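Long-range contact in trans-4-hydroxy-L-proline dehydratase (PDB 6VXC), which catalyses the dehydration of trans-4-hydroxy-L-proline to (S)-1-pyrroline-5-carboxylate by glycyl radical chemistry in the anaerobic breakdown of hydroxyproline: residues Gly24-Thr29 with Leu330-Trp335. Sequence-based numbering, arbitrary orientation.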
ATOM      1  N   GLY A  24      22.991  11.026   6.262  1.00 15.00           N
ATOM      2  CA  GLY A  24      22.548  11.463   7.582  1.00 11.10           C
ATOM      3  C   GLY A  24      23.164  12.833   7.790  1.00 14.68           C
ATOM      4  O   GLY A  24      24.328  13.065   7.480  1.00 17.26           O
ATOM      5  N   THR A  25      22.350  13.776   8.263  1.00 14.35           N
ATOM      6  CA  THR A  25      22.826  15.147   8.437  1.00 14.16           C
ATOM      7  C   THR A  25      23.726  15.283   9.658  1.00 15.10           C
ATOM      8  O   THR A  25      24.633  16.116   9.665  1.00 17.14           O
ATOM      9  CB  THR A  25      21.624  16.095   8.542  1.00 15.97           C
ATOM     10  OG1 THR A  25      20.817  15.966   7.371  1.00 14.23           O
ATOM     11  CG2 THR A  25      22.055  17.554   8.677  1.00 14.89           C
ATOM     12  N   PHE A  26      23.537  14.442  10.667  1.00 16.90           N
ATOM     13  CA  PHE A  26      24.286  14.528  11.904  1.00 18.31           C
ATOM     14  C   PHE A  26      24.965  13.203  12.198  1.00 19.55           C
ATOM     15  O   PHE A  26      24.581  12.149  11.676  1.00 18.57           O
ATOM     16  CB  PHE A  26      23.372  14.953  13.059  1.00 16.39           C
ATOM     17  CG  PHE A  26      22.568  16.158  12.733  1.00 17.71           C
ATOM     18  CD1 PHE A  26      23.122  17.426  12.870  1.00 20.18           C
ATOM     19  CD2 PHE A  26      21.291  16.037  12.215  1.00 17.24           C
ATOM     20  CE1 PHE A  26      22.402  18.554  12.541  1.00 16.24           C
ATOM     21  CE2 PHE A  26      20.555  17.157  11.885  1.00 17.30           C
ATOM     22  CZ  PHE A  26      21.116  18.427  12.049  1.00 17.67           C
ATOM     23  N   GLU A  27      25.997  13.277  13.036  1.00 17.51           N
ATOM     24  CA  GLU A  27      26.702  12.060  13.409  1.00 20.43           C
ATOM     25  C   GLU A  27      25.742  11.026  13.984  1.00 18.41           C
ATOM     26  O   GLU A  27      25.841   9.837  13.666  1.00 19.62           O
ATOM     27  CB  GLU A  27      27.790  12.382  14.439  1.00 28.04           C
ATOM     28  CG  GLU A  27      28.923  13.238  13.926  1.00 27.20           C
ATOM     29  CD  GLU A  27      29.663  12.579  12.777  1.00 31.84           C
ATOM     30  OE1 GLU A  27      30.181  11.457  12.968  1.00 43.81           O
ATOM     31  OE2 GLU A  27      29.706  13.162  11.675  1.00 35.14           O
ATOM     32  N   ARG A  28      24.786  11.460  14.800  1.00 18.48           N
ATOM     33  CA  ARG A  28      23.809  10.521  15.350  1.00 18.45           C
ATOM     34  C   ARG A  28      23.066   9.770  14.250  1.00 18.06           C
ATOM     35  O   ARG A  28      23.025   8.534  14.247  1.00 19.58           O
ATOM     36  CB  ARG A  28      22.814  11.257  16.248  1.00 18.23           C
ATOM     37  CG  ARG A  28      21.740  10.352  16.865  1.00 17.26           C
ATOM     38  CD  ARG A  28      20.563  11.170  17.381  1.00 17.74           C
ATOM     39  NE  ARG A  28      20.949  12.177  18.368  1.00 17.31           N
ATOM     40  CZ  ARG A  28      21.247  11.928  19.640  1.00 22.00           C
ATOM     41  NH1 ARG A  28      21.591  12.931  20.442  1.00 21.21           N
ATOM     42  NH2 ARG A  28      21.189  10.694  20.122  1.00 19.21           N
ATOM     43  N   THR A  29      22.493  10.503  13.289  1.00 18.93           N
ATOM     44  CA  THR A  29      21.622   9.869  12.309  1.00 17.94           C
ATOM     45  C   THR A  29      22.414   9.104  11.258  1.00 16.71           C
ATOM     46  O   THR A  29      21.911   8.121  10.711  1.00 16.42           O
ATOM     47  CB  THR A  29      20.698  10.915  11.672  1.00 15.41           C
ATOM     48  OG1 THR A  29      21.470  11.938  11.040  1.00 18.02           O
ATOM     49  CG2 THR A  29      19.793  11.550  12.732  1.00 14.78           C
ATOM     50  N   LEU A 330      15.272  14.852  14.455  1.00 14.12           N
ATOM     51  CA  LEU A 330      14.226  13.966  14.956  1.00 14.60           C
ATOM     52  C   LEU A 330      13.518  13.248  13.810  1.00 12.48           C
ATOM     53  O   LEU A 330      13.185  12.069  13.927  1.00 15.07           O
ATOM     54  CB  LEU A 330      13.235  14.749  15.817  1.00 12.13           C
ATOM     55  CG  LEU A 330      13.785  15.127  17.190  1.00 13.48           C
ATOM     56  CD1 LEU A 330      12.955  16.210  17.860  1.00 14.25           C
ATOM     57  CD2 LEU A 330      13.870  13.894  18.076  1.00 13.65           C
ATOM     58  N   LEU A 331      13.290  13.941  12.694  1.00 12.60           N
ATOM     59  CA  LEU A 331      12.658  13.302  11.546  1.00 12.36           C
ATOM     60  C   LEU A 331      13.582  12.301  10.869  1.00 12.84           C
ATOM     61  O   LEU A 331      13.112  11.282  10.362  1.00 13.62           O
ATOM     62  CB  LEU A 331      12.188  14.353  10.540  1.00 13.92           C
ATOM     63  CG  LEU A 331      10.923  15.077  10.987  1.00 12.65           C
ATOM     64  CD1 LEU A 331      10.564  16.191  10.046  1.00 10.42           C
ATOM     65  CD2 LEU A 331       9.767  14.075  11.117  1.00 12.60           C
ATOM     66  N   GLU A 332      14.888  12.569  10.836  1.00 15.28           N
ATOM     67  CA  GLU A 332      15.812  11.561  10.322  1.00 13.13           C
ATOM     68  C   GLU A 332      15.788  10.323  11.198  1.00 12.69           C
ATOM     69  O   GLU A 332      15.842   9.198  10.695  1.00 15.38           O
ATOM     70  CB  GLU A 332      17.233  12.137  10.202  1.00 11.92           C
ATOM     71  CG  GLU A 332      17.352  13.100   9.010  1.00 12.62           C
ATOM     72  CD  GLU A 332      18.747  13.706   8.767  1.00 15.73           C
ATOM     73  OE1 GLU A 332      19.734  13.320   9.440  1.00 17.28           O
ATOM     74  OE2 GLU A 332      18.832  14.584   7.877  1.00 16.02           O
ATOM     75  N   CYS A 333      15.662  10.510  12.510  1.00 13.65           N
ATOM     76  CA  CYS A 333      15.472   9.369  13.397  1.00 12.60           C
ATOM     77  C   CYS A 333      14.200   8.610  13.046  1.00 11.52           C
ATOM     78  O   CYS A 333      14.212   7.381  12.951  1.00 13.60           O
ATOM     79  CB  CYS A 333      15.441   9.829  14.860  1.00 12.38           C
ATOM     80  SG  CYS A 333      17.019  10.365  15.559  1.00 17.88           S
ATOM     81  N   LEU A 334      13.089   9.332  12.867  1.00 13.84           N
ATOM     82  CA  LEU A 334      11.824   8.720  12.464  1.00 12.26           C
ATOM     83  C   LEU A 334      11.968   7.921  11.170  1.00 11.76           C
ATOM     84  O   LEU A 334      11.482   6.788  11.070  1.00 12.33           O
ATOM     85  CB  LEU A 334      10.750   9.794  12.304  1.00 12.23           C
ATOM     86  CG  LEU A 334       9.366   9.215  11.964  1.00 10.63           C
ATOM     87  CD1 LEU A 334       8.936   8.186  13.018  1.00  9.00           C
ATOM     88  CD2 LEU A 334       8.327  10.306  11.825  1.00 10.38           C
ATOM     89  N   TRP A 335      12.614   8.514  10.160  1.00 10.57           N
ATOM     90  CA  TRP A 335      12.811   7.827   8.886  1.00 11.63           C
ATOM     91  C   TRP A 335      13.493   6.483   9.091  1.00 12.87           C
ATOM     92  O   TRP A 335      13.065   5.460   8.537  1.00 11.29           O
ATOM     93  CB  TRP A 335      13.634   8.710   7.935  1.00  9.65           C
ATOM     94  CG  TRP A 335      12.820   9.334   6.823  1.00  9.13           C
ATOM     95  CD1 TRP A 335      13.049   9.226   5.497  1.00  7.98           C
ATOM     96  CD2 TRP A 335      11.631  10.124   6.960  1.00  7.95           C
ATOM     97  NE1 TRP A 335      12.090   9.901   4.787  1.00  7.64           N
ATOM     98  CE2 TRP A 335      11.208  10.465   5.661  1.00  8.92           C
ATOM     99  CE3 TRP A 335      10.897  10.594   8.052  1.00  8.85           C
ATOM    100  CZ2 TRP A 335      10.085  11.250   5.421  1.00 10.44           C
ATOM    101  CZ3 TRP A 335       9.766  11.370   7.813  1.00 10.73           C
ATOM    102  CH2 TRP A 335       9.377  11.693   6.511  1.00  8.14           C
TER
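The carboxylate of Glu332 takes three hydrogen bonds from Thr25 and Thr29, a compact example of a buried acid fastening the lead-in and first turn of one helix to the flank of another. In this glycyl radical enzyme the joined parts are the loop leading into helix 27-38 together with its first turn, where Phe26 as N-cap and Thr29 form one half of a capping box, and the middle of helix 324-339. OE1 of Glu332 accepts twice. The backbone N of Thr25 reaches it at 2.9 Å on the syn side, 19° out of the carboxylate plane, while OG1 of Thr29 arrives at 2.7 Å almost in line with the C-O bond. The other oxygen, OE2, receives OG1 of Thr25 in a very short bond of 2.5 Å. Gripped at both oxygens, the carboxylate has little freedom to rotate, and three donors beside a helix N-terminus would be expected to favour its charged form. Beside the polar cluster, CG2 of Thr29 packs on CB of Glu332 at 3.6 Å, and SG of Cys333 lies 4.1 Å from CD of Arg28.

Further out, Gln328 NE2 gives OE2 of Glu332 another hydrogen bond, and Val386 and Met390 of helix 378-390 touch the Glu332 side chain. Arg28 sends its guanidinium group to salt bridges with Glu329 and Asp257. Thr29 is itself positioned for a double role: chi1 of 59° sets OG1 between its own N and carbonyl carbon, where the hydroxyl donates to Glu332 and also accepts from Phe26 N, 3.3 Å from that OG1.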